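PDB 6GIO: amino acid amide racemase from Ochrobactrum anthropi, which binds pyridoxal-5'-phosphate and belongs to the class-III aminotransferase family of enzymes, here assembled as a pair of identical subunits. Local coordinates for residues 117-120 with 121-125; 148-152 with 153-157. All blocks are in the same frame, centred on the assembly; numbering follows the deposited sequence.

How the interactions relate
Interaction 1 is a buried stretch of more than two turns of helix 112-127, whereas interaction 2 is a partly buried loop between helix 144-147 and strand 164-167. The helix relies on regular i to i+4 backbone bonds and apolar faces; the loop relies on a histidine ring that accepts a backbone N-H and on a methionine methyl wedged against its own chain. They meet inside the subunit where V120 CG2 touches I149 CG2 at 4.2 Å, their centres being about 18 Å apart. A second relation runs across the dimer: H157 packs on R121 and F291 of the second subunit, so the outer end of the loop meets a partner's copy of the helix.

Interaction 1: residues 117-120 with 121-125; sequences DCAV and RVLTA
R121 lays the start of its side chain over the end of D117, one helical turn earlier: CG comes to 3.8 Å from D117 OD1, and CG also rests 3.1 Å from D117 O. With CG anti to the carbonyl carbon (chi1 -68°), the stem of R121 runs back along the helix before bending, and the guanidinium then leads elsewhere. Its NH2 bonds to F291 O, and the guanidinium makes a cation-pi contact with the F291 ring, while the D117 carboxylate turns to T144 of the second subunit. The two opposite charges therefore share no bond, R121 NE standing 5.5 Å from D117 OD1, although each may still feel the other's field.

On the other faces small and branched apolar groups suit the tight spacing. A119 CB meets L123 CD1 at 4.1 Å, and both rest on the central sheet at F203 and M262; alanine lets the helix come close there, and leucine also reaches A201 and, on strand 234-238, L234 and V236. C118 SG and V122 CG1 make a looser pair at 4.5 Å, facing I18 of the second subunit.

Beneath the side chains run the alpha-helical i to i+4 bonds, such as V122 N to C118 O at 2.9 Å. T124 adds a feature of its own: with chi1 at 49°, its OG1 stands 2.8 Å from V120 O, with R121 O also within reach, so the acceptor of its one proton is not settled. A polar residue can thus sit on the helix with its hydroxyl turned to the backbone. The whole is a largely buried helix wedged between the sheet and the partner subunit, on the helix that starts at the G112 and S113 cofactor pocket of this aminotransferase fold.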
loop_
_atom_site.group_PDB
_atom_site.type_symbol
_atom_site.label_atom_id
_atom_site.label_comp_id
_atom_site.label_asym_id
_atom_site.label_seq_id
_atom_site.Cartn_x
_atom_site.Cartn_y
_atom_site.Cartn_z
ATOM N N ASP C 117 5.784 -8.399 -0.992
ATOM C CA ASP C 117 7.060 -7.724 -1.187
ATOM C C ASP C 117 7.879 -7.790 0.118
ATOM O O ASP C 117 9.066 -8.118 0.117
ATOM C CB ASP C 117 6.835 -6.291 -1.626
ATOM C CG ASP C 117 8.110 -5.631 -2.100
ATOM O OD1 ASP C 117 9.072 -6.333 -2.472
ATOM O OD2 ASP C 117 8.165 -4.407 -2.109
ATOM N N CYS C 118 7.206 -7.486 1.217
ATOM C CA CYS C 118 7.753 -7.643 2.540
ATOM C C CYS C 118 8.282 -9.045 2.720
ATOM O O CYS C 118 9.450 -9.238 3.083
ATOM C CB CYS C 118 6.691 -7.333 3.620
ATOM S SG CYS C 118 7.351 -7.619 5.299
ATOM N N ALA C 119 7.423 -10.034 2.452
ATOM C CA ALA C 119 7.786 -11.424 2.674
ATOM C C ALA C 119 9.054 -11.728 1.914
ATOM O O ALA C 119 9.995 -12.223 2.516
ATOM C CB ALA C 119 6.656 -12.386 2.259
ATOM N N VAL C 120 9.106 -11.420 0.614
ATOM C CA VAL C 120 10.315 -11.764 -0.150
ATOM C C VAL C 120 11.574 -11.044 0.345
ATOM O O VAL C 120 12.656 -11.672 0.477
ATOM C CB VAL C 120 10.181 -11.610 -1.703
ATOM C CG1 VAL C 120 9.920 -10.178 -2.141
ATOM C CG2 VAL C 120 11.450 -12.114 -2.365
ATOM N N ARG C 121 11.434 -9.762 0.666
ATOM C CA ARG C 121 12.589 -8.976 1.158
ATOM C C ARG C 121 13.123 -9.564 2.474
ATOM O O ARG C 121 14.303 -9.766 2.584
ATOM C CB ARG C 121 12.166 -7.528 1.396
ATOM C CG ARG C 121 11.826 -6.748 0.138
ATOM C CD ARG C 121 11.849 -5.256 0.381
ATOM N NE ARG C 121 13.053 -4.799 1.027
ATOM C CZ ARG C 121 13.106 -3.923 2.008
ATOM N NH1 ARG C 121 12.123 -3.061 2.194
ATOM N NH2 ARG C 121 14.140 -3.935 2.819
ATOM N N VAL C 122 12.246 -9.918 3.399
ATOM C CA VAL C 122 12.706 -10.314 4.730
ATOM C C VAL C 122 13.093 -11.775 4.773
ATOM O O VAL C 122 13.972 -12.189 5.553
ATOM C CB VAL C 122 11.654 -9.961 5.820
ATOM C CG1 VAL C 122 10.438 -10.858 5.740
ATOM C CG2 VAL C 122 12.284 -9.988 7.208
ATOM N N LEU C 123 12.432 -12.579 3.955
ATOM C CA LEU C 123 12.817 -14.014 3.886
ATOM C C LEU C 123 14.245 -14.201 3.336
ATOM O O LEU C 123 15.067 -14.944 3.914
ATOM C CB LEU C 123 11.821 -14.800 3.075
ATOM C CG LEU C 123 10.449 -15.066 3.675
ATOM C CD1 LEU C 123 9.477 -15.393 2.542
ATOM C CD2 LEU C 123 10.509 -16.205 4.668
ATOM N N THR C 124 14.554 -13.507 2.251
ATOM C CA THR C 124 15.893 -13.640 1.645
ATOM C C THR C 124 16.945 -13.100 2.616
ATOM O O THR C 124 17.957 -13.767 2.867
ATOM C CB THR C 124 15.965 -12.950 0.304
ATOM O OG1 THR C 124 15.434 -11.643 0.438
ATOM C CG2 THR C 124 15.131 -13.695 -0.705
ATOM N N ALA C 125 16.656 -11.951 3.230
ATOM C CA ALA C 125 17.607 -11.301 4.126
ATOM C C ALA C 125 17.831 -12.159 5.357
ATOM O O ALA C 125 18.961 -12.366 5.726
ATOM C CB ALA C 125 17.142 -9.897 4.522
#

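Interaction 2: residues 148-152 with 153-157; sequences GISGH and TAMTH
H152 accepts the backbone N-H of A154 at its ring nitrogen, with A154 N 3.1 Å from H152 ND1 and an almost straight bond (167°) that approaches the ring edge somewhat tilted from its plane. Having CG anti to the backbone N (chi1 -165°) carries the ring forward beside the chain that follows, where it meets the amide two residues on. The main chain closes the same turn, of 3-10 type at T153 and A154: M155 N donates to H152 O at 3.1 Å, an i to i+3 bond whose N-H comes from above the carbonyl plane. Further out, T156 OG1 donates to T153 O at 3.1 Å, fastening the next residue to the turn. Threonine suits this place because its short hydroxyl can fold back onto a nearby carbonyl.

Around these bonds the packing is carried by few atoms, but M155 makes it close. A154 CB lies 3.6 Å from H152 ND1, alongside the bond made by its own amide. M155 supplies the apolar plug: its flexible chain, bent at chi2 and chi3, folds back until CE sits 3.4 Å from S150 CB, a tight pair, and at the same distance from H152 CB. The methionine also touches Y139, N142 and M147. The hydroxyl of S150 turns another way, bonding to S146 O and to the backbone N of H140, a residue of the pyridoxal-5'-phosphate pocket, so the loop is tied to that pocket's wall.

The far ring nitrogen, NE2 of H152, bonds to the carbonyl of D210. A carbonyl can only accept, while ND1 takes an N-H, so the pattern is consistent with a neutral ring protonated at NE2, held at both nitrogens and thereby fixed in its rotation.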
loop_
_atom_site.group_PDB
_atom_site.type_symbol
_atom_site.label_atom_id
_atom_site.label_comp_id
_atom_site.label_asym_id
_atom_site.label_seq_id
_atom_site.Cartn_x
_atom_site.Cartn_y
_atom_site.Cartn_z
ATOM N N GLY C 148 7.629 -9.769 -9.045
ATOM C CA GLY C 148 8.870 -10.489 -9.336
ATOM C C GLY C 148 8.879 -11.979 -9.027
ATOM O O GLY C 148 9.629 -12.740 -9.647
ATOM N N ILE C 149 8.080 -12.394 -8.059
ATOM C CA ILE C 149 7.995 -13.821 -7.699
ATOM C C ILE C 149 6.697 -14.444 -8.228
ATOM O O ILE C 149 6.394 -15.579 -7.935
ATOM C CB ILE C 149 8.140 -14.033 -6.181
ATOM C CG1 ILE C 149 7.061 -13.262 -5.419
ATOM C CG2 ILE C 149 9.522 -13.609 -5.724
ATOM C CD1 ILE C 149 6.708 -13.883 -4.092
ATOM N N SER C 150 5.947 -13.692 -9.029
ATOM C CA SER C 150 4.691 -14.162 -9.553
ATOM C C SER C 150 4.867 -14.884 -10.888
ATOM O O SER C 150 5.789 -14.593 -11.628
ATOM C CB SER C 150 3.742 -12.983 -9.718
ATOM O OG SER C 150 3.411 -12.451 -8.433
ATOM N N GLY C 151 3.984 -15.831 -11.197
ATOM C CA GLY C 151 4.056 -16.530 -12.478
ATOM C C GLY C 151 2.947 -16.241 -13.475
ATOM O O GLY C 151 2.825 -16.942 -14.474
ATOM N N HIS C 152 2.140 -15.221 -13.248
ATOM C CA HIS C 152 0.927 -15.079 -14.072
ATOM C C HIS C 152 1.263 -14.408 -15.406
ATOM O O HIS C 152 2.132 -13.544 -15.477
ATOM C CB HIS C 152 -0.198 -14.335 -13.313
ATOM C CG HIS C 152 -1.563 -14.456 -13.947
ATOM N ND1 HIS C 152 -2.005 -13.606 -14.943
ATOM C CD2 HIS C 152 -2.599 -15.297 -13.693
ATOM C CE1 HIS C 152 -3.237 -13.932 -15.292
ATOM N NE2 HIS C 152 -3.627 -14.948 -14.543
ATOM N N THR C 153 0.533 -14.813 -16.440
ATOM C CA THR C 153 0.675 -14.284 -17.797
ATOM C C THR C 153 0.459 -12.773 -17.923
ATOM O O THR C 153 0.983 -12.177 -18.824
ATOM C CB THR C 153 -0.284 -14.993 -18.787
ATOM O OG1 THR C 153 -1.638 -14.761 -18.396
ATOM C CG2 THR C 153 -0.041 -16.479 -18.786
ATOM N N ALA C 154 -0.291 -12.144 -17.028
ATOM C CA ALA C 154 -0.502 -10.695 -17.122
ATOM C C ALA C 154 0.774 -9.888 -16.817
ATOM O O ALA C 154 0.882 -8.744 -17.254
ATOM C CB ALA C 154 -1.631 -10.260 -16.210
ATOM N N MET C 155 1.733 -10.482 -16.093
ATOM C CA MET C 155 2.993 -9.801 -15.732
ATOM C C MET C 155 4.260 -10.284 -16.492
ATOM O O MET C 155 5.406 -9.983 -16.119
ATOM C CB MET C 155 3.180 -9.881 -14.225
ATOM C CG MET C 155 1.986 -9.269 -13.475
ATOM S SD MET C 155 1.383 -10.142 -12.008
ATOM C CE MET C 155 1.916 -11.827 -12.330
ATOM N N THR C 156 4.061 -10.964 -17.616
ATOM C CA THR C 156 5.196 -11.399 -18.445
ATOM C C THR C 156 5.781 -10.231 -19.265
ATOM O O THR C 156 6.726 -10.418 -20.035
ATOM C CB THR C 156 4.777 -12.526 -19.405
ATOM O OG1 THR C 156 3.712 -12.066 -20.255
ATOM C CG2 THR C 156 4.330 -13.767 -18.621
ATOM N N HIS C 157 5.210 -9.032 -19.123
ATOM C CA HIS C 157 5.835 -7.843 -19.696
ATOM C C HIS C 157 7.175 -7.506 -18.993
ATOM O O HIS C 157 7.935 -6.723 -19.513
ATOM C CB HIS C 157 4.869 -6.639 -19.668
ATOM C CG HIS C 157 4.198 -6.439 -18.348
ATOM N ND1 HIS C 157 4.900 -6.230 -17.173
ATOM C CD2 HIS C 157 2.885 -6.431 -18.015
ATOM C CE1 HIS C 157 4.038 -6.117 -16.176
ATOM N NE2 HIS C 157 2.813 -6.238 -16.659
#